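Local coordinates for protein pyruvate kinase 1 (Trypanosoma brucei brucei, PDB 4KCT) that catalyses the transfer of phosphate from phosphoenolpyruvate to ADP, giving pyruvate and ATP in the last step of glycolysis, and also decarboxylates oxaloacetate, at residues H359-F364 / S388-Q393; A380-A385 / R408-Y413; S284-N287 / P292-C295. All coordinates share one frame; numbering follows the deposited sequence. Where two conformers were deposited one is given.

Contact 1: residues H359-F364 / S388-Q393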
ATOM      1  N   HIS A 359       0.872   8.298  14.516  1.00 23.46           N
ATOM      2  CA  HIS A 359       0.616   6.891  14.264  1.00 25.28           C
ATOM      3  C   HIS A 359       1.828   6.033  14.615  1.00 27.48           C
ATOM      4  O   HIS A 359       2.897   6.252  14.114  1.00 30.57           O
ATOM      5  CB  HIS A 359       0.140   6.658  12.837  1.00 28.80           C
ATOM      6  CG  HIS A 359      -0.243   5.222  12.564  1.00 31.78           C
ATOM      7  ND1 HIS A 359      -1.418   4.873  12.021  1.00 40.37           N
ATOM      8  CD2 HIS A 359       0.462   4.026  12.776  1.00 37.91           C
ATOM      9  CE1 HIS A 359      -1.493   3.518  11.934  1.00 36.17           C
ATOM     10  NE2 HIS A 359      -0.354   3.006  12.410  1.00 43.94           N
ATOM     11  N   ASP A 360       1.644   5.053  15.504  1.00 30.70           N
ATOM     12  CA  ASP A 360       2.763   4.224  16.022  1.00 33.68           C
ATOM     13  C   ASP A 360       3.847   3.926  14.966  1.00 27.07           C
ATOM     14  O   ASP A 360       5.023   4.148  15.202  1.00 31.67           O
ATOM     15  CB  ASP A 360       2.215   2.887  16.551  1.00 36.39           C
ATOM     16  CG  ASP A 360       1.910   2.926  18.033  1.00 49.63           C
ATOM     17  OD1 ASP A 360       1.276   1.973  18.533  1.00 61.06           O
ATOM     18  OD2 ASP A 360       2.279   3.915  18.694  1.00 45.50           O
ATOM     19  N   THR A 361       3.439   3.287  13.871  1.00 18.47           N
ATOM     20  CA  THR A 361       4.349   2.465  13.075  1.00 21.24           C
ATOM     21  C   THR A 361       4.558   3.054  11.689  1.00 21.96           C
ATOM     22  O   THR A 361       5.427   2.604  10.952  1.00 19.92           O
ATOM     23  CB  THR A 361       3.799   1.044  12.910  1.00 25.20           C
ATOM     24  OG1 THR A 361       2.486   1.139  12.384  1.00 25.09           O
ATOM     25  CG2 THR A 361       3.708   0.343  14.291  1.00 26.24           C
ATOM     26  N   VAL A 362       3.857   4.139  11.378  1.00 23.72           N
ATOM     27  CA  VAL A 362       3.993   4.763  10.054  1.00 23.97           C
ATOM     28  C   VAL A 362       5.374   5.297   9.751  1.00 20.69           C
ATOM     29  O   VAL A 362       5.912   5.011   8.675  1.00 17.72           O
ATOM     30  CB  VAL A 362       2.928   5.842   9.781  1.00 31.03           C
ATOM     31  CG1 VAL A 362       3.301   6.651   8.532  1.00 32.21           C
ATOM     32  CG2 VAL A 362       1.566   5.182   9.580  1.00 34.20           C
ATOM     33  N   MET A 363       5.991   6.019  10.709  1.00 19.98           N
ATOM     34  CA  MET A 363       7.349   6.502  10.502  1.00 20.13           C
ATOM     35  C   MET A 363       8.305   5.331  10.366  1.00 19.04           C
ATOM     36  O   MET A 363       9.169   5.327   9.483  1.00 17.23           O
ATOM     37  CB  MET A 363       7.827   7.444  11.636  1.00 23.14           C
ATOM     38  CG  MET A 363       7.334   8.881  11.516  1.00 33.19           C
ATOM     39  SD  MET A 363       8.339   9.795  10.340  1.00 40.17           S
ATOM     40  CE  MET A 363       9.535  10.588  11.434  1.00 41.57           C
ATOM     41  N   PHE A 364       8.200   4.366  11.286  1.00 16.70           N
ATOM     42  CA  PHE A 364       9.064   3.195  11.222  1.00 16.36           C
ATOM     43  C   PHE A 364       9.081   2.591   9.826  1.00 16.00           C
ATOM     44  O   PHE A 364      10.165   2.348   9.227  1.00 14.24           O
ATOM     45  CB  PHE A 364       8.632   2.133  12.265  1.00 16.67           C
ATOM     46  CG  PHE A 364       9.402   0.825  12.159  1.00 18.10           C
ATOM     47  CD1 PHE A 364      10.731   0.758  12.546  1.00 17.36           C
ATOM     48  CD2 PHE A 364       8.833  -0.289  11.514  1.00 20.43           C
ATOM     49  CE1 PHE A 364      11.472  -0.429  12.418  1.00 17.18           C
ATOM     50  CE2 PHE A 364       9.592  -1.475  11.330  1.00 21.48           C
ATOM     51  CZ  PHE A 364      10.889  -1.552  11.840  1.00 20.93           C
ATOM     52  N   SER A 388      10.631  -5.494  16.820  1.00 13.47           N
ATOM     53  CA  SER A 388      10.255  -6.407  17.892  0.50 13.70           C
ATOM     54  C   SER A 388       9.605  -5.672  19.069  1.00 14.14           C
ATOM     55  O   SER A 388       8.669  -6.187  19.668  1.00 14.63           O
ATOM     56  CB  SER A 388      11.441  -7.288  18.351  0.50 13.27           C
ATOM     57  OG  SER A 388      12.478  -6.529  18.959  0.50 12.58           O
ATOM     58  N   ALA A 389      10.042  -4.428  19.330  1.00 14.06           N
ATOM     59  CA  ALA A 389       9.418  -3.592  20.376  1.00 15.00           C
ATOM     60  C   ALA A 389       7.951  -3.304  20.063  1.00 15.54           C
ATOM     61  O   ALA A 389       7.071  -3.377  20.946  1.00 15.79           O
ATOM     62  CB  ALA A 389      10.194  -2.280  20.542  1.00 15.39           C
ATOM     63  N   PHE A 390       7.668  -2.968  18.816  1.00 14.63           N
ATOM     64  CA  PHE A 390       6.278  -2.817  18.421  1.00 15.45           C
ATOM     65  C   PHE A 390       5.521  -4.138  18.577  1.00 17.32           C
ATOM     66  O   PHE A 390       4.387  -4.140  19.043  1.00 18.86           O
ATOM     67  CB  PHE A 390       6.174  -2.293  16.977  1.00 14.32           C
ATOM     68  CG  PHE A 390       6.481  -0.826  16.845  1.00 14.63           C
ATOM     69  CD1 PHE A 390       5.690   0.137  17.518  1.00 15.37           C
ATOM     70  CD2 PHE A 390       7.535  -0.394  16.059  1.00 16.36           C
ATOM     71  CE1 PHE A 390       5.899   1.507  17.294  1.00 15.52           C
ATOM     72  CE2 PHE A 390       7.804   0.978  15.909  1.00 16.63           C
ATOM     73  CZ  PHE A 390       6.986   1.923  16.536  1.00 16.88           C
ATOM     74  N   GLU A 391       6.101  -5.254  18.102  1.00 13.97           N
ATOM     75  CA  GLU A 391       5.338  -6.538  18.117  1.00 17.91           C
ATOM     76  C   GLU A 391       4.961  -6.962  19.535  1.00 15.80           C
ATOM     77  O   GLU A 391       3.904  -7.569  19.748  1.00 16.64           O
ATOM     78  CB  GLU A 391       6.101  -7.687  17.459  1.00 19.02           C
ATOM     79  CG  GLU A 391       6.760  -7.363  16.138  1.00 26.06           C
ATOM     80  CD  GLU A 391       5.777  -7.168  15.022  1.00 36.32           C
ATOM     81  OE1 GLU A 391       6.223  -7.159  13.848  1.00 45.66           O
ATOM     82  OE2 GLU A 391       4.559  -7.015  15.303  1.00 38.48           O
ATOM     83  N   VAL A 392       5.851  -6.723  20.487  1.00 16.50           N
ATOM     84  CA  VAL A 392       5.565  -7.122  21.887  1.00 18.46           C
ATOM     85  C   VAL A 392       5.045  -6.028  22.761  1.00 20.41           C
ATOM     86  O   VAL A 392       4.840  -6.255  23.948  1.00 22.63           O
ATOM     87  CB  VAL A 392       6.759  -7.748  22.629  1.00 19.55           C
ATOM     88  CG1 VAL A 392       7.176  -9.041  22.016  1.00 22.17           C
ATOM     89  CG2 VAL A 392       7.913  -6.753  22.794  1.00 16.99           C
ATOM     90  N   GLN A 393       4.888  -4.828  22.205  1.00 19.00           N
ATOM     91  CA  GLN A 393       4.507  -3.648  22.971  1.00 19.39           C
ATOM     92  C   GLN A 393       5.496  -3.420  24.115  1.00 23.14           C
ATOM     93  O   GLN A 393       5.092  -3.132  25.263  1.00 19.70           O
ATOM     94  CB  GLN A 393       3.047  -3.773  23.502  1.00 21.90           C
ATOM     95  CG  GLN A 393       2.010  -3.905  22.382  1.00 24.40           C
ATOM     96  CD  GLN A 393       0.578  -4.038  22.898  1.00 25.85           C
ATOM     97  OE1 GLN A 393       0.337  -4.619  23.951  1.00 28.08           O
ATOM     98  NE2 GLN A 393      -0.368  -3.634  22.085  1.00 28.14           N
TER
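The start of helix 362-369 and the last turns of helix 377-392 meet through one aromatic side chain, F390, which reaches from its helix to D360, T361 and F364. The backbones stay well apart, the nearest CA atoms being those of T361 and F390 at 7.8 Å, and the F390 side chain spans the distance between them. Over one face of this ring sits the methyl of T361: CG2 lies 3.9 Å from the centroid of the F390 ring and 15° off its normal, a CH-pi contact displaced toward CD1 and CE1. With OG1 of T361 between the backbone N and the carbonyl carbon (chi1 54°), CG2 is left anti to that carbon and faces the ring.

Helix 377-392 belongs to the alpha/beta domain of pyruvate kinase, and its inner side, with A389 and V392, packs on strand 476-481, whereas F390 points toward the segment 359-364. The far end of its ring approaches the backbone of D360, where F390 CZ is 3.3 Å from D360 O, while D360 CB touches F390 CE1. The carboxylate of D360 is engaged by N416, to which OD2 is hydrogen-bonded. At the meta carbon across the ring from CE1, F364 CB comes within 3.9 Å of F390 CE2, and the two rings lie obliquely, their planes at 59° and centroids 5.9 Å apart. One residue on from F390, E391 turns to the second subunit and forms a salt bridge with K368 of that neighbouring chain. The helix then stops in a Schellman motif, with Q393 at positive phi.

Contact 2: residues A380-A385 / R408-Y413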
ATOM      1  N   ALA A 380      20.450  -3.379  10.370  1.00 15.38           N
ATOM      2  CA  ALA A 380      19.490  -4.496  10.457  1.00 16.16           C
ATOM      3  C   ALA A 380      19.136  -4.869  11.895  1.00 16.89           C
ATOM      4  O   ALA A 380      17.948  -5.065  12.238  1.00 15.26           O
ATOM      5  CB  ALA A 380      20.004  -5.700   9.697  1.00 15.65           C
ATOM      6  N   VAL A 381      20.144  -4.942  12.757  1.00 16.65           N
ATOM      7  CA  VAL A 381      19.886  -5.268  14.173  1.00 16.96           C
ATOM      8  C   VAL A 381      19.017  -4.178  14.848  1.00 15.79           C
ATOM      9  O   VAL A 381      18.016  -4.480  15.532  1.00 15.58           O
ATOM     10  CB  VAL A 381      21.215  -5.508  14.954  1.00 18.30           C
ATOM     11  CG1 VAL A 381      20.981  -5.462  16.475  1.00 17.40           C
ATOM     12  CG2 VAL A 381      21.834  -6.866  14.545  1.00 16.96           C
ATOM     13  N   CYS A 382      19.399  -2.915  14.669  1.00 16.04           N
ATOM     14  CA  CYS A 382      18.656  -1.840  15.300  1.00 16.27           C
ATOM     15  C   CYS A 382      17.237  -1.706  14.760  1.00 16.38           C
ATOM     16  O   CYS A 382      16.272  -1.486  15.530  1.00 16.66           O
ATOM     17  CB  CYS A 382      19.437  -0.509  15.248  1.00 17.93           C
ATOM     18  SG  CYS A 382      20.953  -0.567  16.289  1.00 21.28           S
ATOM     19  N   SER A 383      17.083  -1.820  13.454  1.00 17.27           N
ATOM     20  CA  SER A 383      15.754  -1.710  12.869  1.00 16.41           C
ATOM     21  C   SER A 383      14.848  -2.893  13.237  1.00 16.21           C
ATOM     22  O   SER A 383      13.679  -2.693  13.590  1.00 15.55           O
ATOM     23  CB  SER A 383      15.822  -1.525  11.353  1.00 17.83           C
ATOM     24  OG  SER A 383      16.204  -2.706  10.711  1.00 19.26           O
ATOM     25  N   SER A 384      15.410  -4.099  13.329  1.00 16.16           N
ATOM     26  CA  SER A 384      14.608  -5.242  13.731  0.62 17.48           C
ATOM     27  C   SER A 384      14.327  -5.242  15.237  1.00 15.98           C
ATOM     28  O   SER A 384      13.308  -5.752  15.681  1.00 17.18           O
ATOM     29  CB  SER A 384      15.267  -6.555  13.288  0.62 20.11           C
ATOM     30  OG  SER A 384      15.140  -6.720  11.879  0.62 20.62           O
ATOM     31  N   ALA A 385      15.238  -4.648  16.023  1.00 15.82           N
ATOM     32  CA  ALA A 385      14.979  -4.444  17.467  1.00 14.64           C
ATOM     33  C   ALA A 385      13.748  -3.559  17.659  1.00 16.05           C
ATOM     34  O   ALA A 385      12.886  -3.859  18.487  1.00 14.90           O
ATOM     35  CB  ALA A 385      16.182  -3.830  18.165  1.00 14.73           C
ATOM     36  N   ARG A 408      21.561   6.538  18.368  1.00 15.57           N
ATOM     37  CA  ARG A 408      20.980   7.276  17.242  1.00 15.78           C
ATOM     38  C   ARG A 408      20.386   6.346  16.170  1.00 15.34           C
ATOM     39  O   ARG A 408      19.412   6.693  15.511  1.00 13.53           O
ATOM     40  CB  ARG A 408      22.023   8.226  16.617  1.00 15.26           C
ATOM     41  CG  ARG A 408      22.347   9.432  17.519  1.00 17.54           C
ATOM     42  CD  ARG A 408      23.229  10.463  16.788  1.00 16.56           C
ATOM     43  NE  ARG A 408      24.618  10.036  16.767  1.00 19.03           N
ATOM     44  CZ  ARG A 408      25.487  10.237  17.754  1.00 20.68           C
ATOM     45  NH1 ARG A 408      25.142  10.916  18.869  1.00 20.11           N
ATOM     46  NH2 ARG A 408      26.692   9.723  17.654  1.00 18.82           N
ATOM     47  N   LEU A 409      21.015   5.198  15.965  1.00 14.90           N
ATOM     48  CA  LEU A 409      20.538   4.229  14.986  1.00 15.75           C
ATOM     49  C   LEU A 409      19.191   3.609  15.385  1.00 14.84           C
ATOM     50  O   LEU A 409      18.346   3.358  14.537  1.00 15.77           O
ATOM     51  CB  LEU A 409      21.594   3.126  14.781  1.00 18.37           C
ATOM     52  CG  LEU A 409      21.570   2.314  13.486  1.00 20.76           C
ATOM     53  CD1 LEU A 409      21.422   3.222  12.241  1.00 19.49           C
ATOM     54  CD2 LEU A 409      22.859   1.467  13.402  1.00 21.51           C
ATOM     55  N   ILE A 410      19.009   3.332  16.659  1.00 13.42           N
ATOM     56  CA  ILE A 410      17.693   2.916  17.161  1.00 13.91           C
ATOM     57  C   ILE A 410      16.650   4.025  17.099  1.00 14.56           C
ATOM     58  O   ILE A 410      15.540   3.816  16.602  1.00 13.64           O
ATOM     59  CB  ILE A 410      17.785   2.405  18.593  1.00 15.21           C
ATOM     60  CG1 ILE A 410      18.638   1.114  18.626  1.00 16.30           C
ATOM     61  CG2 ILE A 410      16.380   2.153  19.168  1.00 13.78           C
ATOM     62  CD1 ILE A 410      18.874   0.604  20.046  1.00 17.37           C
ATOM     63  N   SER A 411      17.034   5.228  17.520  1.00 13.96           N
ATOM     64  CA  SER A 411      16.123   6.387  17.420  1.00 15.04           C
ATOM     65  C   SER A 411      15.709   6.679  15.973  1.00 13.84           C
ATOM     66  O   SER A 411      14.587   7.129  15.712  1.00 14.10           O
ATOM     67  CB  SER A 411      16.768   7.641  18.053  1.00 14.29           C
ATOM     68  OG  SER A 411      15.844   8.737  18.031  1.00 16.81           O
ATOM     69  N   LYS A 412      16.596   6.380  15.027  1.00 12.75           N
ATOM     70  CA  LYS A 412      16.294   6.612  13.620  1.00 12.84           C
ATOM     71  C   LYS A 412      14.970   5.895  13.243  1.00 13.51           C
ATOM     72  O   LYS A 412      14.201   6.386  12.400  1.00 12.84           O
ATOM     73  CB  LYS A 412      17.446   6.077  12.754  1.00 12.21           C
ATOM     74  CG  LYS A 412      17.111   5.929  11.290  1.00 12.74           C
ATOM     75  CD  LYS A 412      18.360   5.470  10.503  1.00 12.88           C
ATOM     76  CE  LYS A 412      18.055   5.446   9.004  1.00 14.28           C
ATOM     77  NZ  LYS A 412      19.259   5.058   8.216  1.00 13.83           N
ATOM     78  N   TYR A 413      14.719   4.736  13.851  1.00 13.21           N
ATOM     79  CA  TYR A 413      13.532   3.931  13.495  1.00 13.62           C
ATOM     80  C   TYR A 413      12.311   4.252  14.351  1.00 14.97           C
ATOM     81  O   TYR A 413      11.234   3.687  14.142  1.00 14.82           O
ATOM     82  CB  TYR A 413      13.857   2.426  13.493  1.00 12.83           C
ATOM     83  CG  TYR A 413      14.717   2.057  12.306  1.00 14.53           C
ATOM     84  CD1 TYR A 413      14.141   1.951  11.022  1.00 14.37           C
ATOM     85  CD2 TYR A 413      16.105   2.165  12.384  1.00 14.66           C
ATOM     86  CE1 TYR A 413      14.937   1.723   9.893  1.00 14.88           C
ATOM     87  CE2 TYR A 413      16.901   2.013  11.245  1.00 15.78           C
ATOM     88  CZ  TYR A 413      16.302   1.818  10.005  1.00 16.70           C
ATOM     89  OH  TYR A 413      17.088   1.710   8.872  1.00 17.37           O
TER
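Helices 377-392 and 405-412 come close where CA of C382 lies 5.2 Å from CA of I410, and the second helix gives way to Y413 beside S383. Both helices belong to the alpha/beta domain of pyruvate kinase, and between them the chain runs through strand 396-400, so that the pair forms part of a helix-strand-helix passage. Such a short separation leaves little room between the backbones, and it is small side chains, C382 and S383, that the first helix presents there.

C382 points toward the second helix and meets the side chains of L409 and I410. Its SG is 3.7 Å from I410 CG1, and its CB is 4.0 Å from L409 CG, with L409 CD2 also touching the sulfur. With chi1 of -67°, SG stands anti to the carbonyl carbon of C382 and is carried out to both aliphatic chains. I410 extends beyond this contact to V480 of strand 476-481 and to M397 and V399 of strand 396-400, linking the helix pair to the central sheet. The side chain of L409 is about 8 Å from a bound FDP (2,6-di-O-phosphono-beta-D-fructofuranose), probably the allosteric effector, as in other trypanosomatid pyruvate kinases.

S383 and Y413 make a second, smaller patch. The hydroxyls are tied to the residue one turn before S383: S383 OG bonds to the backbone oxygen of E379, and Y413 OH to OE2 of its carboxylate, which also forms a salt bridge with K412. The bond to E379 OE2 anchors the hydroxyl end of the tyrosine ring. Above the ring's centre rests S383 CB, 3.5 Å from the centroid of the Y413 ring and only 6° off the normal, a CH-pi contact.

Contact 3: residues S284-N287 / P292-C295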
ATOM      1  N   SER A 284      12.458  15.521   6.874  1.00 12.23           N
ATOM      2  CA  SER A 284      12.303  14.162   6.331  1.00 14.05           C
ATOM      3  C   SER A 284      13.626  13.599   5.824  1.00 13.22           C
ATOM      4  O   SER A 284      13.934  12.441   6.062  1.00 13.56           O
ATOM      5  CB  SER A 284      11.239  14.129   5.239  1.00 13.55           C
ATOM      6  OG  SER A 284       9.949  14.369   5.850  1.00 16.00           O
ATOM      7  N   LYS A 285      14.431  14.431   5.179  1.00 14.04           N
ATOM      8  CA  LYS A 285      15.739  13.976   4.732  1.00 15.03           C
ATOM      9  C   LYS A 285      16.621  13.567   5.912  1.00 16.03           C
ATOM     10  O   LYS A 285      17.350  12.579   5.824  1.00 16.53           O
ATOM     11  CB  LYS A 285      16.448  15.056   3.879  1.00 15.45           C
ATOM     12  CG  LYS A 285      15.922  15.139   2.430  1.00 17.61           C
ATOM     13  CD  LYS A 285      16.632  16.258   1.673  1.00 20.48           C
ATOM     14  CE  LYS A 285      16.223  16.308   0.200  1.00 20.42           C
ATOM     15  NZ  LYS A 285      16.824  15.195  -0.568  1.00 19.83           N
ATOM     16  N   CYS A 286      16.598  14.346   6.993  1.00 14.01           N
ATOM     17  CA  CYS A 286      17.339  13.962   8.206  1.00 15.02           C
ATOM     18  C   CYS A 286      16.831  12.661   8.831  1.00 15.14           C
ATOM     19  O   CYS A 286      17.629  11.863   9.327  1.00 16.25           O
ATOM     20  CB  CYS A 286      17.310  15.092   9.252  1.00 14.63           C
ATOM     21  SG  CYS A 286      18.322  16.516   8.757  1.00 16.61           S
ATOM     22  N   ASN A 287      15.511  12.499   8.897  1.00 14.17           N
ATOM     23  CA  ASN A 287      14.915  11.251   9.366  1.00 15.17           C
ATOM     24  C   ASN A 287      15.417  10.054   8.543  1.00 16.20           C
ATOM     25  O   ASN A 287      15.688   8.971   9.094  1.00 16.03           O
ATOM     26  CB  ASN A 287      13.384  11.290   9.286  1.00 14.87           C
ATOM     27  CG  ASN A 287      12.740  12.298  10.252  1.00 17.67           C
ATOM     28  OD1 ASN A 287      11.554  12.584  10.119  1.00 20.36           O
ATOM     29  ND2 ASN A 287      13.513  12.858  11.186  1.00 16.09           N
ATOM     30  N   PRO A 292      20.131  13.848  13.747  1.00 16.32           N
ATOM     31  CA  PRO A 292      19.186  14.663  14.519  1.00 17.17           C
ATOM     32  C   PRO A 292      18.886  16.004  13.828  1.00 15.25           C
ATOM     33  O   PRO A 292      19.737  16.558  13.117  1.00 15.42           O
ATOM     34  CB  PRO A 292      19.928  14.905  15.857  1.00 18.07           C
ATOM     35  CG  PRO A 292      21.346  14.475  15.625  1.00 19.52           C
ATOM     36  CD  PRO A 292      21.263  13.392  14.571  1.00 17.98           C
ATOM     37  N   VAL A 293      17.660  16.460  13.958  1.00 14.57           N
ATOM     38  CA  VAL A 293      17.249  17.709  13.320  1.00 13.47           C
ATOM     39  C   VAL A 293      16.413  18.537  14.296  1.00 14.23           C
ATOM     40  O   VAL A 293      15.645  17.983  15.085  1.00 14.45           O
ATOM     41  CB  VAL A 293      16.517  17.480  11.955  1.00 13.67           C
ATOM     42  CG1 VAL A 293      15.205  16.686  12.126  1.00 13.56           C
ATOM     43  CG2 VAL A 293      16.238  18.828  11.243  1.00 13.03           C
ATOM     44  N   ILE A 294      16.760  19.826  14.377  1.00 13.68           N
ATOM     45  CA  ILE A 294      16.175  20.761  15.310  1.00 14.10           C
ATOM     46  C   ILE A 294      15.355  21.771  14.489  1.00 15.07           C
ATOM     47  O   ILE A 294      15.861  22.336  13.501  1.00 14.46           O
ATOM     48  CB  ILE A 294      17.312  21.551  16.008  1.00 14.72           C
ATOM     49  CG1 ILE A 294      18.300  20.596  16.710  1.00 15.61           C
ATOM     50  CG2 ILE A 294      16.752  22.617  16.933  1.00 16.14           C
ATOM     51  CD1 ILE A 294      19.549  21.294  17.240  1.00 15.43           C
ATOM     52  N   CYS A 295      14.110  21.998  14.883  1.00 14.50           N
ATOM     53  CA  CYS A 295      13.323  23.115  14.320  1.00 16.75           C
ATOM     54  C   CYS A 295      13.442  24.352  15.236  1.00 16.89           C
ATOM     55  O   CYS A 295      13.297  24.236  16.445  1.00 16.46           O
ATOM     56  CB  CYS A 295      11.845  22.697  14.175  1.00 15.65           C
ATOM     57  SG  CYS A 295      10.825  23.950  13.314  1.00 23.25           S
TER
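V293 meets C286 side by side at the start of strand 293-296, just after P292, which leads into the strand with its own side chain turned away from the segment 284-287 and resting on V434. V293 points toward the helix: its CB is 3.7 Å from C286 CB and 3.8 Å from C286 SG. Its two methyls divide the cysteine between them, CG1 lying 3.9 Å from C286 CB and CG2 4.0 Å from C286 SG. CG1 of V293 lies between the backbone N and the carbonyl carbon (chi1 63°) and CG2 anti to the N, which spreads the two methyls over C286 CB and SG.

Helix 275-289 and strand 293-296 belong to the eight-stranded TIM barrel, in which the helix packs on the outside of the parallel sheet and hands the chain back to the next strand. N287 CB points away from the strand, but the amide swings back, so that ND2 comes within 4.3 Å of V293 CG1; this nitrogen is hydrogen-bonded to the backbone oxygen of G324.

I294 and C295 then carry the strand on between its neighbours. I294 shares backbone hydrogen bonds with I259 and V261 of strand 258-262, and C295 with C327 of strand 327-330.

How the contacts relate
Along the chain contact 3 closes first, inside the barrel domain, and contacts 1 and 2 follow with interleaved segments. These two share helix 377-392, their centres 12 Å apart, and the same helix also faces the second subunit. They touch through F364, whose CE1 is 3.4 Å from S383 O. Contact 3 lies about 16 Å from contact 2 and about 20 Å from contact 1, centre to centre, yet K412 CG still reaches to within 4.0 Å of N287 O. Segment 284-287 also packs against a third subunit. The three contacts thus run from the pyruvate-binding barrel across to the alpha/beta domain that holds the bound FDP.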